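Local coordinates for DNA replication factor Cdt1 (Mus musculus, PDB 3A4C), which licenses DNA replication by cooperating with CDC6 and the origin recognition complex to load the MCM complex onto DNA, and is also required for mitosis, at residues L9-R14 against E57-L62; R20-V25 against A41-S46; K31-M36 against D79-L84; A64-D69 against A95-H100. All coordinates share one frame; numbering follows the deposited sequence.

Contact 1: residues L9-R14 against E57-L62; sequences LQRLER and EKHLVL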
loop_
_atom_site.group_PDB
_atom_site.type_symbol
_atom_site.label_atom_id
_atom_site.label_comp_id
_atom_site.label_asym_id
_atom_site.label_seq_id
_atom_site.Cartn_x
_atom_site.Cartn_y
_atom_site.Cartn_z
ATOM N N LEU A 9 13.436 3.877 4.475
ATOM C CA LEU A 9 12.872 5.016 5.187
ATOM C C LEU A 9 12.120 5.936 4.216
ATOM O O LEU A 9 11.059 6.451 4.546
ATOM C CB LEU A 9 13.970 5.787 5.925
ATOM C CG LEU A 9 13.475 6.799 6.953
ATOM C CD1 LEU A 9 12.674 6.106 8.039
ATOM C CD2 LEU A 9 14.646 7.561 7.550
ATOM N N GLN A 10 12.676 6.139 3.024
ATOM C CA GLN A 10 11.997 6.901 1.973
ATOM C C GLN A 10 10.623 6.314 1.654
ATOM O O GLN A 10 9.628 7.030 1.562
ATOM C CB GLN A 10 12.837 6.931 0.691
ATOM C CG GLN A 10 14.052 7.858 0.770
ATOM C CD GLN A 10 14.884 7.866 -0.502
ATOM O OE1 GLN A 10 14.497 7.289 -1.521
ATOM N NE2 GLN A 10 16.039 8.526 -0.447
ATOM N N ARG A 11 10.578 5.001 1.478
ATOM C CA ARG A 11 9.338 4.314 1.133
ATOM C C ARG A 11 8.346 4.376 2.276
ATOM O O ARG A 11 7.167 4.649 2.068
ATOM C CB ARG A 11 9.637 2.856 0.778
ATOM C CG ARG A 11 10.431 2.711 -0.517
ATOM C CD ARG A 11 10.844 1.275 -0.769
ATOM N NE ARG A 11 11.329 1.082 -2.138
ATOM C CZ ARG A 11 12.225 0.162 -2.492
ATOM N NH1 ARG A 11 12.759 -0.642 -1.579
ATOM N NH2 ARG A 11 12.602 0.055 -3.756
ATOM N N LEU A 12 8.825 4.125 3.491
ATOM C CA LEU A 12 7.951 4.115 4.664
ATOM C C LEU A 12 7.292 5.475 4.884
ATOM O O LEU A 12 6.155 5.570 5.356
ATOM C CB LEU A 12 8.728 3.691 5.914
ATOM C CG LEU A 12 9.200 2.232 5.968
ATOM C CD1 LEU A 12 9.953 1.961 7.267
ATOM C CD2 LEU A 12 8.026 1.288 5.833
ATOM N N GLU A 13 8.006 6.533 4.532
ATOM C CA GLU A 13 7.464 7.870 4.702
ATOM C C GLU A 13 6.287 8.147 3.767
ATOM O O GLU A 13 5.437 8.984 4.065
ATOM C CB GLU A 13 8.568 8.919 4.567
ATOM C CG GLU A 13 9.404 9.030 5.843
ATOM C CD GLU A 13 10.662 9.864 5.674
ATOM O OE1 GLU A 13 11.009 10.205 4.520
ATOM O OE2 GLU A 13 11.307 10.176 6.699
ATOM N N ARG A 14 6.220 7.423 2.656
ATOM C CA ARG A 14 5.134 7.614 1.696
ATOM C C ARG A 14 3.871 6.848 2.063
ATOM O O ARG A 14 2.800 7.125 1.526
ATOM C CB ARG A 14 5.570 7.169 0.300
ATOM C CG ARG A 14 6.782 7.886 -0.248
ATOM C CD ARG A 14 7.008 7.544 -1.710
ATOM N NE ARG A 14 8.198 8.214 -2.228
ATOM C CZ ARG A 14 9.395 7.645 -2.322
ATOM N NH1 ARG A 14 10.423 8.337 -2.799
ATOM N NH2 ARG A 14 9.568 6.386 -1.945
ATOM N N GLU A 57 4.126 -0.629 -7.008
ATOM C CA GLU A 57 3.932 -2.016 -6.590
ATOM C C GLU A 57 4.788 -2.319 -5.375
ATOM O O GLU A 57 4.339 -2.963 -4.436
ATOM C CB GLU A 57 4.275 -3.007 -7.705
ATOM C CG GLU A 57 4.120 -4.455 -7.253
ATOM C CD GLU A 57 4.289 -5.452 -8.378
ATOM O OE1 GLU A 57 3.418 -6.332 -8.529
ATOM O OE2 GLU A 57 5.291 -5.356 -9.108
ATOM N N LYS A 58 6.029 -1.856 -5.404
ATOM C CA LYS A 58 6.933 -2.073 -4.284
ATOM C C LYS A 58 6.362 -1.499 -2.982
ATOM O O LYS A 58 6.444 -2.131 -1.934
ATOM C CB LYS A 58 8.302 -1.468 -4.585
ATOM C CG LYS A 58 9.121 -2.252 -5.613
ATOM C CD LYS A 58 10.433 -1.528 -5.902
ATOM C CE LYS A 58 11.162 -2.135 -7.091
ATOM N NZ LYS A 58 11.518 -3.556 -6.834
ATOM N N HIS A 59 5.771 -0.310 -3.055
ATOM C CA HIS A 59 5.179 0.313 -1.865
ATOM C C HIS A 59 3.944 -0.421 -1.376
ATOM O O HIS A 59 3.695 -0.492 -0.173
ATOM C CB HIS A 59 4.830 1.777 -2.129
ATOM C CG HIS A 59 6.026 2.660 -2.242
ATOM N ND1 HIS A 59 6.889 2.605 -3.315
ATOM C CD2 HIS A 59 6.517 3.608 -1.409
ATOM C CE1 HIS A 59 7.857 3.487 -3.141
ATOM N NE2 HIS A 59 7.655 4.106 -1.991
ATOM N N LEU A 60 3.145 -0.915 -2.310
ATOM C CA LEU A 60 1.948 -1.670 -1.957
ATOM C C LEU A 60 2.327 -2.954 -1.251
ATOM O O LEU A 60 1.644 -3.382 -0.331
ATOM C CB LEU A 60 1.135 -2.023 -3.203
ATOM C CG LEU A 60 0.033 -1.049 -3.615
ATOM C CD1 LEU A 60 0.606 0.335 -3.733
ATOM C CD2 LEU A 60 -0.587 -1.489 -4.925
ATOM N N VAL A 61 3.403 -3.585 -1.714
ATOM C CA VAL A 61 3.887 -4.800 -1.074
ATOM C C VAL A 61 4.373 -4.499 0.341
ATOM O O VAL A 61 4.115 -5.265 1.266
ATOM C CB VAL A 61 5.007 -5.459 -1.889
ATOM C CG1 VAL A 61 5.737 -6.491 -1.040
ATOM C CG2 VAL A 61 4.427 -6.116 -3.147
ATOM N N LEU A 62 5.073 -3.381 0.517
ATOM C CA LEU A 62 5.475 -2.960 1.862
ATOM C C LEU A 62 4.254 -2.793 2.758
ATOM O O LEU A 62 4.255 -3.204 3.912
ATOM C CB LEU A 62 6.248 -1.644 1.810
ATOM C CG LEU A 62 7.642 -1.662 1.193
ATOM C CD1 LEU A 62 8.351 -0.331 1.515
ATOM C CD2 LEU A 62 8.440 -2.827 1.734
#
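In the winged-helix fold of the Cdt1 C-terminal domain, the long first helix, 3-27, packs across helix 53-66, and here Arg11 and Arg14 of the first meet His59 and Leu62 of the second. The two short helical segments run 10.0 Å apart at closest approach, their directions 76° apart. His59 reaches across and touches both arginines. Its CG stands opposite the carbonyl carbon and beside the backbone N (chi1 -71°), which carries the ring over to helix 3-27. Arg14 NH2 donates a hydrogen bond to His59 NE2 at 3.0 Å. The donor lies nearly in the imidazole plane, at the ring edge, but the bond is bent, with an N-H...N angle of 141°. The other ring nitrogen, ND1, is hydrogen-bonded to Glu55 O. Arg11 meets the same histidine with its aliphatic part: CG lies 3.4 Å from His59 NE2. The Arg11 chain is extended and crosses His59 at about a right angle. Its CB rests on Leu62 CD1 at 3.5 Å. Farther out, Arg11 NH2 comes to 3.4 Å from Lys58 CD. With ND1 facing a carbonyl oxygen and NE2 accepting from an arginine, the ring is held from both ends. This pattern is consistent with a neutral His59 that carries its proton on ND1.

Contact 2: residues R20-V25 against A41-S46; sequences RVLRNV and ARMVDS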
loop_
_atom_site.group_PDB
_atom_site.type_symbol
_atom_site.label_atom_id
_atom_site.label_comp_id
_atom_site.label_asym_id
_atom_site.label_seq_id
_atom_site.Cartn_x
_atom_site.Cartn_y
_atom_site.Cartn_z
ATOM N N ARG A 20 -4.061 5.984 1.979
ATOM C CA ARG A 20 -5.297 6.708 1.741
ATOM C C ARG A 20 -5.658 6.671 0.272
ATOM O O ARG A 20 -6.823 6.500 -0.073
ATOM C CB ARG A 20 -5.219 8.156 2.228
ATOM C CG ARG A 20 -6.570 8.881 2.123
ATOM C CD ARG A 20 -6.589 10.175 2.920
ATOM N NE ARG A 20 -5.950 9.987 4.220
ATOM C CZ ARG A 20 -6.575 9.584 5.317
ATOM N NH1 ARG A 20 -7.881 9.336 5.292
ATOM N NH2 ARG A 20 -5.889 9.432 6.446
ATOM N N VAL A 21 -4.660 6.833 -0.594
ATOM C CA VAL A 21 -4.894 6.747 -2.033
ATOM C C VAL A 21 -5.441 5.357 -2.358
ATOM O O VAL A 21 -6.414 5.214 -3.091
ATOM C CB VAL A 21 -3.607 6.997 -2.857
ATOM C CG1 VAL A 21 -3.863 6.742 -4.347
ATOM C CG2 VAL A 21 -3.106 8.425 -2.660
ATOM N N LEU A 22 -4.811 4.330 -1.804
ATOM C CA LEU A 22 -5.302 2.964 -1.993
ATOM C C LEU A 22 -6.763 2.818 -1.550
ATOM O O LEU A 22 -7.598 2.256 -2.268
ATOM C CB LEU A 22 -4.432 1.992 -1.193
ATOM C CG LEU A 22 -4.859 0.530 -1.258
ATOM C CD1 LEU A 22 -4.904 0.095 -2.706
ATOM C CD2 LEU A 22 -3.898 -0.351 -0.460
ATOM N N ARG A 23 -7.077 3.306 -0.355
ATOM C CA ARG A 23 -8.437 3.154 0.139
ATOM C C ARG A 23 -9.434 3.860 -0.779
ATOM O O ARG A 23 -10.508 3.338 -1.063
ATOM C CB ARG A 23 -8.592 3.666 1.571
ATOM C CG ARG A 23 -9.889 3.155 2.187
ATOM C CD ARG A 23 -10.568 4.183 3.046
ATOM N NE ARG A 23 -10.375 5.536 2.534
ATOM C CZ ARG A 23 -10.825 6.621 3.150
ATOM N NH1 ARG A 23 -11.500 6.491 4.284
ATOM N NH2 ARG A 23 -10.602 7.827 2.644
ATOM N N ASN A 24 -9.072 5.046 -1.244
ATOM C CA ASN A 24 -9.948 5.786 -2.149
ATOM C C ASN A 24 -10.191 5.090 -3.482
ATOM O O ASN A 24 -11.290 5.158 -4.028
ATOM C CB ASN A 24 -9.428 7.200 -2.361
ATOM C CG ASN A 24 -9.873 8.137 -1.257
ATOM O OD1 ASN A 24 -9.932 9.352 -1.438
ATOM N ND2 ASN A 24 -10.203 7.568 -0.107
ATOM N N VAL A 25 -9.164 4.428 -4.004
ATOM C CA VAL A 25 -9.318 3.630 -5.219
ATOM C C VAL A 25 -10.353 2.529 -4.995
ATOM O O VAL A 25 -11.219 2.287 -5.844
ATOM C CB VAL A 25 -7.977 3.015 -5.661
ATOM C CG1 VAL A 25 -8.204 1.872 -6.668
ATOM C CG2 VAL A 25 -7.090 4.095 -6.262
ATOM N N ALA A 41 -1.792 1.174 -11.407
ATOM C CA ALA A 41 -2.127 2.158 -12.436
ATOM C C ALA A 41 -3.085 3.205 -11.882
ATOM O O ALA A 41 -2.932 4.402 -12.128
ATOM C CB ALA A 41 -2.728 1.470 -13.654
ATOM N N ARG A 42 -4.070 2.764 -11.114
ATOM C CA ARG A 42 -5.024 3.699 -10.535
ATOM C C ARG A 42 -4.385 4.572 -9.454
ATOM O O ARG A 42 -4.702 5.753 -9.327
ATOM C CB ARG A 42 -6.230 2.946 -9.981
ATOM C CG ARG A 42 -7.074 2.349 -11.076
ATOM C CD ARG A 42 -8.348 1.734 -10.552
ATOM N NE ARG A 42 -8.973 0.927 -11.598
ATOM C CZ ARG A 42 -10.120 0.275 -11.458
ATOM N NH1 ARG A 42 -10.795 0.351 -10.324
ATOM N NH2 ARG A 42 -10.590 -0.449 -12.459
ATOM N N MET A 43 -3.481 3.990 -8.675
ATOM C CA MET A 43 -2.838 4.742 -7.609
ATOM C C MET A 43 -1.909 5.813 -8.166
ATOM O O MET A 43 -1.942 6.951 -7.728
ATOM C CB MET A 43 -2.073 3.808 -6.676
ATOM C CG MET A 43 -3.003 3.020 -5.753
ATOM S SD MET A 43 -2.089 2.017 -4.594
ATOM C CE MET A 43 -1.519 3.275 -3.436
ATOM N N VAL A 44 -1.074 5.458 -9.133
ATOM C CA VAL A 44 -0.189 6.467 -9.697
ATOM C C VAL A 44 -1.003 7.581 -10.360
ATOM O O VAL A 44 -0.622 8.745 -10.310
ATOM C CB VAL A 44 0.836 5.871 -10.673
ATOM C CG1 VAL A 44 1.764 4.903 -9.936
ATOM C CG2 VAL A 44 0.139 5.184 -11.837
ATOM N N ASP A 45 -2.136 7.229 -10.960
ATOM C CA ASP A 45 -2.963 8.229 -11.643
ATOM C C ASP A 45 -3.812 9.068 -10.692
ATOM O O ASP A 45 -4.417 10.055 -11.110
ATOM C CB ASP A 45 -3.917 7.552 -12.613
ATOM C CG ASP A 45 -3.240 7.053 -13.856
ATOM O OD1 ASP A 45 -2.007 7.205 -13.990
ATOM O OD2 ASP A 45 -3.967 6.510 -14.710
ATOM N N SER A 46 -3.881 8.668 -9.430
ATOM C CA SER A 46 -4.798 9.297 -8.475
ATOM C C SER A 46 -4.159 10.396 -7.634
ATOM O O SER A 46 -4.834 11.076 -6.860
ATOM C CB SER A 46 -5.393 8.237 -7.539
ATOM O OG SER A 46 -6.402 7.500 -8.199
HETATM O O HOH W 1 -10.947 2.613 -8.490
#
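Val21, Leu22 and Val25 of helix 3-27 pack against Arg42 and Met43 of helix 36-45 and against Ser46, near its C-terminal end. The contact sets the first helix of the winged-helix domain against helix 36-45 in the helical part of the fold. The segment axes come within 9.5 Å, and their directions differ by 118°. Most of the contact is apolar. Met43 is the central piece. Its CG lies 4.1 Å from Val21 CG1 and a little farther from Val25 CG2. The chain is extended through chi2 and then bends at chi3 (75°), which swings the methyl CE alongside Leu22. CE comes to 3.9 Å from Leu22 CB, and the sulfur SD lies near Leu22 CD1. Beyond these segments, Met43 also touches Met56 and Leu60 of helix 53-66. Val21 CG1 reaches Ser46 CB at 3.8 Å as well. Val25 spreads its two methyls over the stem of Arg42, with CG1 3.9 Å from Arg42 CD and CG2 close to Arg42 CB.

The polar part lies at the edge. Water 1 accepts from Arg42 NH1 and donates to Val25 O at 2.7 Å, bridging the two helices. The same NH1 forms a salt bridge with Glu29. Within its own segment, Ser46 OG donates to Arg42 O at 2.7 Å, approaching from outside the carbonyl plane. That bond holds the hydroxyl while CB touches Val21. The direct contacts between the segments are thus mainly apolar, with no hydrogen bond across, while the Arg42 charge is met by Glu29 and one water at the margin.

Contact 3: residues K31-M36 against D79-L84; sequences KPALTM and DTYVKL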
loop_
_atom_site.group_PDB
_atom_site.type_symbol
_atom_site.label_atom_id
_atom_site.label_comp_id
_atom_site.label_asym_id
_atom_site.label_seq_id
_atom_site.Cartn_x
_atom_site.Cartn_y
_atom_site.Cartn_z
ATOM N N LYS A 31 -16.099 -3.668 -7.182
ATOM C CA LYS A 31 -15.544 -4.999 -6.954
ATOM C C LYS A 31 -14.656 -5.058 -5.714
ATOM O O LYS A 31 -13.954 -4.095 -5.399
ATOM C CB LYS A 31 -14.769 -5.464 -8.187
ATOM C CG LYS A 31 -15.620 -5.481 -9.446
ATOM C CD LYS A 31 -14.910 -6.168 -10.589
ATOM C CE LYS A 31 -13.591 -5.491 -10.895
ATOM N NZ LYS A 31 -13.056 -5.948 -12.210
ATOM N N PRO A 32 -14.666 -6.208 -5.021
ATOM C CA PRO A 32 -13.958 -6.408 -3.749
ATOM C C PRO A 32 -12.454 -6.613 -3.927
ATOM O O PRO A 32 -11.711 -6.497 -2.961
ATOM C CB PRO A 32 -14.579 -7.701 -3.192
ATOM C CG PRO A 32 -15.581 -8.173 -4.216
ATOM C CD PRO A 32 -15.305 -7.447 -5.491
ATOM N N ALA A 33 -12.016 -6.935 -5.140
ATOM C CA ALA A 33 -10.593 -7.124 -5.408
ATOM C C ALA A 33 -10.222 -6.530 -6.748
ATOM O O ALA A 33 -11.061 -6.430 -7.634
ATOM C CB ALA A 33 -10.220 -8.614 -5.371
ATOM N N LEU A 34 -8.961 -6.136 -6.889
ATOM C CA LEU A 34 -8.430 -5.651 -8.158
ATOM C C LEU A 34 -7.051 -6.253 -8.346
ATOM O O LEU A 34 -6.364 -6.518 -7.368
ATOM C CB LEU A 34 -8.303 -4.127 -8.143
ATOM C CG LEU A 34 -9.582 -3.293 -8.082
ATOM C CD1 LEU A 34 -9.213 -1.838 -7.798
ATOM C CD2 LEU A 34 -10.366 -3.434 -9.373
ATOM N N THR A 35 -6.629 -6.463 -9.592
ATOM C CA THR A 35 -5.274 -6.949 -9.828
ATOM C C THR A 35 -4.272 -5.874 -9.434
ATOM O O THR A 35 -4.580 -4.683 -9.507
ATOM C CB THR A 35 -5.040 -7.338 -11.295
ATOM O OG1 THR A 35 -5.089 -6.161 -12.112
ATOM C CG2 THR A 35 -6.109 -8.335 -11.757
ATOM N N MET A 36 -3.090 -6.305 -9.000
ATOM C CA MET A 36 -1.988 -5.407 -8.654
ATOM C C MET A 36 -1.676 -4.430 -9.767
ATOM O O MET A 36 -1.442 -3.255 -9.519
ATOM C CB MET A 36 -0.726 -6.206 -8.357
ATOM C CG MET A 36 -0.325 -6.207 -6.921
ATOM S SD MET A 36 0.214 -4.555 -6.449
ATOM C CE MET A 36 0.966 -4.972 -4.880
ATOM N N ASP A 79 -1.989 -13.358 -12.415
ATOM C CA ASP A 79 -2.447 -12.122 -11.788
ATOM C C ASP A 79 -2.223 -12.211 -10.291
ATOM O O ASP A 79 -2.227 -13.292 -9.730
ATOM C CB ASP A 79 -3.937 -11.901 -12.044
ATOM C CG ASP A 79 -4.262 -11.746 -13.514
ATOM O OD1 ASP A 79 -3.505 -11.047 -14.217
ATOM O OD2 ASP A 79 -5.281 -12.318 -13.956
ATOM N N THR A 80 -2.031 -11.068 -9.648
ATOM C CA THR A 80 -2.041 -11.008 -8.197
ATOM C C THR A 80 -3.166 -10.085 -7.769
ATOM O O THR A 80 -3.206 -8.921 -8.150
ATOM C CB THR A 80 -0.701 -10.519 -7.645
ATOM O OG1 THR A 80 0.316 -11.466 -7.996
ATOM C CG2 THR A 80 -0.770 -10.372 -6.115
ATOM N N TYR A 81 -4.110 -10.617 -7.009
ATOM C CA TYR A 81 -5.259 -9.823 -6.613
ATOM C C TYR A 81 -5.026 -9.127 -5.285
ATOM O O TYR A 81 -4.534 -9.739 -4.344
ATOM C CB TYR A 81 -6.527 -10.676 -6.571
ATOM C CG TYR A 81 -7.089 -10.891 -7.948
ATOM C CD1 TYR A 81 -7.973 -9.977 -8.504
ATOM C CD2 TYR A 81 -6.715 -11.994 -8.709
ATOM C CE1 TYR A 81 -8.485 -10.160 -9.781
ATOM C CE2 TYR A 81 -7.218 -12.184 -9.990
ATOM C CZ TYR A 81 -8.100 -11.262 -10.519
ATOM O OH TYR A 81 -8.605 -11.444 -11.786
ATOM N N VAL A 82 -5.365 -7.840 -5.248
ATOM C CA VAL A 82 -5.329 -7.029 -4.041
ATOM C C VAL A 82 -6.730 -6.896 -3.445
ATOM O O VAL A 82 -7.679 -6.503 -4.123
ATOM C CB VAL A 82 -4.795 -5.621 -4.338
ATOM C CG1 VAL A 82 -4.880 -4.756 -3.092
ATOM C CG2 VAL A 82 -3.365 -5.702 -4.858
ATOM N N LYS A 83 -6.849 -7.222 -2.168
ATOM C CA LYS A 83 -8.127 -7.184 -1.487
ATOM C C LYS A 83 -7.959 -6.445 -0.169
ATOM O O LYS A 83 -6.988 -6.666 0.551
ATOM C CB LYS A 83 -8.626 -8.615 -1.252
ATOM C CG LYS A 83 -10.034 -8.714 -0.691
ATOM C CD LYS A 83 -10.740 -9.988 -1.172
ATOM C CE LYS A 83 -10.059 -11.261 -0.673
ATOM N NZ LYS A 83 -10.822 -12.502 -1.060
ATOM N N LEU A 84 -8.897 -5.558 0.138
ATOM C CA LEU A 84 -8.879 -4.852 1.409
ATOM C C LEU A 84 -9.932 -5.435 2.337
ATOM O O LEU A 84 -11.039 -5.759 1.907
ATOM C CB LEU A 84 -9.155 -3.363 1.206
ATOM C CG LEU A 84 -8.085 -2.542 0.490
ATOM C CD1 LEU A 84 -8.479 -1.069 0.464
ATOM C CD2 LEU A 84 -6.755 -2.708 1.182
#
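Thr35 sets its methyl over the ring of Tyr81, a CH-pi pairing between strand 33-35 and strand 79-84. CG2 lies 4.0 Å from the ring centroid and 29° off the normal, over one face. Thr35 OG1 sits between the backbone N and the carbonyl carbon (chi1 67°). There it caps Val38 N at the start of helix 36-45, while CG2 is left to meet the tyrosine. Ala33 CB approaches the same ring obliquely, 4.1 Å from CD1.

Val82 points to the other side of the sheet, together with Leu34. Its CG2 meets Met36 CG at 3.7 Å, the methionine chain bending at chi2 as it crosses the valine. Leu34 and Val82 both reach Phe26 of helix 3-27 and Val39 of helix 36-45.

The backbones fix this arrangement. Leu34 and Val82 form an antiparallel hydrogen-bonded pair: Leu34 N donates to Val82 O at 3.1 Å, and Val82 N to Leu34 O at 2.7 Å. Met36 N then donates to Thr80 O at 2.8 Å, after the strand has turned into the helix. Strand 79-84 is the second strand of the hairpin 71-76/79-84, and strand 33-35 pairs with its other edge. The resulting order, 33-35, 79-84, 71-76, with one sheet face laid on helices, is the small three-stranded sheet of the winged-helix fold.

Contact 4: residues A64-D69 against A95-H100; sequences AELLPD and ARLAHH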
loop_
_atom_site.group_PDB
_atom_site.type_symbol
_atom_site.label_atom_id
_atom_site.label_comp_id
_atom_site.label_asym_id
_atom_site.label_seq_id
_atom_site.Cartn_x
_atom_site.Cartn_y
_atom_site.Cartn_z
ATOM N N ALA A 64 1.372 -4.268 2.421
ATOM C CA ALA A 64 0.827 -5.604 2.670
ATOM C C ALA A 64 1.612 -6.311 3.762
ATOM O O ALA A 64 1.061 -7.103 4.523
ATOM C CB ALA A 64 0.827 -6.441 1.380
ATOM N N GLU A 65 2.905 -6.021 3.828
ATOM C CA GLU A 65 3.779 -6.598 4.840
ATOM C C GLU A 65 3.581 -5.942 6.203
ATOM O O GLU A 65 3.643 -6.610 7.236
ATOM C CB GLU A 65 5.236 -6.470 4.393
ATOM C CG GLU A 65 5.573 -7.487 3.309
ATOM C CD GLU A 65 6.802 -7.134 2.525
ATOM O OE1 GLU A 65 7.397 -6.058 2.773
ATOM O OE2 GLU A 65 7.172 -7.943 1.651
ATOM N N LEU A 66 3.329 -4.634 6.203
ATOM C CA LEU A 66 3.129 -3.905 7.455
ATOM C C LEU A 66 1.728 -4.096 8.020
ATOM O O LEU A 66 1.549 -4.126 9.237
ATOM C CB LEU A 66 3.422 -2.412 7.282
ATOM C CG LEU A 66 4.850 -1.985 7.628
ATOM C CD1 LEU A 66 5.812 -2.547 6.622
ATOM C CD2 LEU A 66 4.977 -0.472 7.687
ATOM N N LEU A 67 0.740 -4.220 7.137
ATOM C CA LEU A 67 -0.658 -4.287 7.557
ATOM C C LEU A 67 -1.364 -5.498 6.945
ATOM O O LEU A 67 -2.335 -5.348 6.203
ATOM C CB LEU A 67 -1.390 -3.006 7.152
ATOM C CG LEU A 67 -0.808 -1.690 7.672
ATOM C CD1 LEU A 67 -1.410 -0.503 6.942
ATOM C CD2 LEU A 67 -1.026 -1.559 9.169
ATOM N N PRO A 68 -0.885 -6.707 7.267
ATOM C CA PRO A 68 -1.391 -7.928 6.634
ATOM C C PRO A 68 -2.863 -8.214 6.946
ATOM O O PRO A 68 -3.515 -8.915 6.173
ATOM C CB PRO A 68 -0.503 -9.019 7.246
ATOM C CG PRO A 68 -0.104 -8.444 8.574
ATOM C CD PRO A 68 0.188 -7.012 8.231
ATOM N N ASP A 69 -3.376 -7.697 8.055
ATOM C CA ASP A 69 -4.782 -7.893 8.397
ATOM C C ASP A 69 -5.702 -6.996 7.569
ATOM O O ASP A 69 -6.910 -7.219 7.500
ATOM C CB ASP A 69 -5.011 -7.655 9.887
ATOM C CG ASP A 69 -4.442 -8.767 10.745
ATOM O OD1 ASP A 69 -4.130 -9.845 10.190
ATOM O OD2 ASP A 69 -4.306 -8.562 11.969
ATOM N N ALA A 95 -2.994 4.560 12.613
ATOM C CA ALA A 95 -2.283 4.561 13.889
ATOM C C ALA A 95 -1.369 3.338 13.980
ATOM O O ALA A 95 -0.225 3.436 14.420
ATOM C CB ALA A 95 -3.265 4.583 15.048
ATOM N N ARG A 96 -1.875 2.183 13.568
ATOM C CA ARG A 96 -1.064 0.969 13.575
ATOM C C ARG A 96 0.146 1.093 12.657
ATOM O O ARG A 96 1.249 0.686 13.015
ATOM C CB ARG A 96 -1.895 -0.263 13.200
ATOM C CG ARG A 96 -2.809 -0.723 14.320
ATOM C CD ARG A 96 -3.319 -2.136 14.104
ATOM N NE ARG A 96 -4.183 -2.249 12.935
ATOM C CZ ARG A 96 -5.429 -1.790 12.880
ATOM N NH1 ARG A 96 -5.961 -1.168 13.926
ATOM N NH2 ARG A 96 -6.144 -1.951 11.773
ATOM N N LEU A 97 -0.063 1.640 11.464
ATOM C CA LEU A 97 1.040 1.873 10.536
ATOM C C LEU A 97 2.123 2.755 11.167
ATOM O O LEU A 97 3.317 2.432 11.119
ATOM C CB LEU A 97 0.516 2.509 9.248
ATOM C CG LEU A 97 1.509 2.900 8.155
ATOM C CD1 LEU A 97 2.274 1.674 7.665
ATOM C CD2 LEU A 97 0.756 3.540 7.009
ATOM N N ALA A 98 1.706 3.872 11.756
ATOM C CA ALA A 98 2.637 4.780 12.416
ATOM C C ALA A 98 3.422 4.079 13.516
ATOM O O ALA A 98 4.627 4.285 13.657
ATOM C CB ALA A 98 1.890 5.982 12.994
ATOM N N HIS A 99 2.732 3.262 14.303
ATOM C CA HIS A 99 3.382 2.526 15.387
ATOM C C HIS A 99 4.430 1.546 14.857
ATOM O O HIS A 99 5.547 1.477 15.370
ATOM C CB HIS A 99 2.349 1.761 16.209
ATOM C CG HIS A 99 2.946 0.694 17.074
ATOM N ND1 HIS A 99 3.442 0.950 18.335
ATOM C CD2 HIS A 99 3.150 -0.627 16.849
ATOM C CE1 HIS A 99 3.913 -0.171 18.855
ATOM N NE2 HIS A 99 3.743 -1.143 17.975
ATOM N N HIS A 100 4.054 0.774 13.843
ATOM C CA HIS A 100 4.983 -0.158 13.210
ATOM C C HIS A 100 6.223 0.546 12.702
ATOM O O HIS A 100 7.347 0.102 12.947
ATOM C CB HIS A 100 4.313 -0.870 12.038
ATOM C CG HIS A 100 3.162 -1.732 12.440
ATOM N ND1 HIS A 100 2.954 -2.128 13.743
ATOM C CD2 HIS A 100 2.163 -2.283 11.714
ATOM C CE1 HIS A 100 1.872 -2.886 13.802
ATOM N NE2 HIS A 100 1.375 -2.995 12.584
HETATM O O HOH W 2 -0.569 -4.746 11.754
#
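Leu66 and His100 meet where helix 53-66 ends against the last helix, 90-104. The His100 side chain can be followed outward. CB lies 4.4 Å from Leu66 CD2. With chi1 at -64°, CG lies beside the backbone N and the ring leans toward the end of helix 53-66. Leu66 O comes to 3.1 Å from His100 CD2, oblique to the ring, and CD2 also lies 4.1 Å from Leu67 CD2. At the tip, NE2 is 2.7 Å from water 2, which sits at the ring edge in its plane. The water also gives a weak, long bond to Leu66 O. Arg96 O of the preceding turn lies over one face of the ring, toward the rim.

Beside the histidine, the leucines form the apolar half. Leu66 CD2 and Leu97 CD1 are tightly packed at 3.5 Å. Leu67 CD1 faces Leu97 CB at 4.3 Å. Leu66 continues onto Leu12, and Leu97 onto Leu15, both of helix 3-27. No direct hydrogen bond joins the two segments. The end of helix 53-66 is thus held to helix 90-104 by leucine packing, with the Leu66 carbonyl close to His100 CD2 and to a water that gives it a weak bond.

How the contacts relate
Helix 3-27 enters contact 1 first and contact 2 farther along. Contact 2 closes a short loop with helix 36-45, and this loop lies within the longer one that contact 1 closes at helix 53-66. Contact 3 opens at strand 33-35 and closes at strand 79-84, so it crosses both of them and also contact 4. Contact 4 starts after contact 1 is complete and brings in helix 90-104. Leu60 joins contact 1 to contact 2 through Met43 and to contact 3 through Met36. Leu34 and Leu84 join contact 3 to contact 2. Leu12 with Leu66 links contacts 1 and 4. Contacts 1, 2 and 4 join helices, and contact 3 pairs two strands of the sheet.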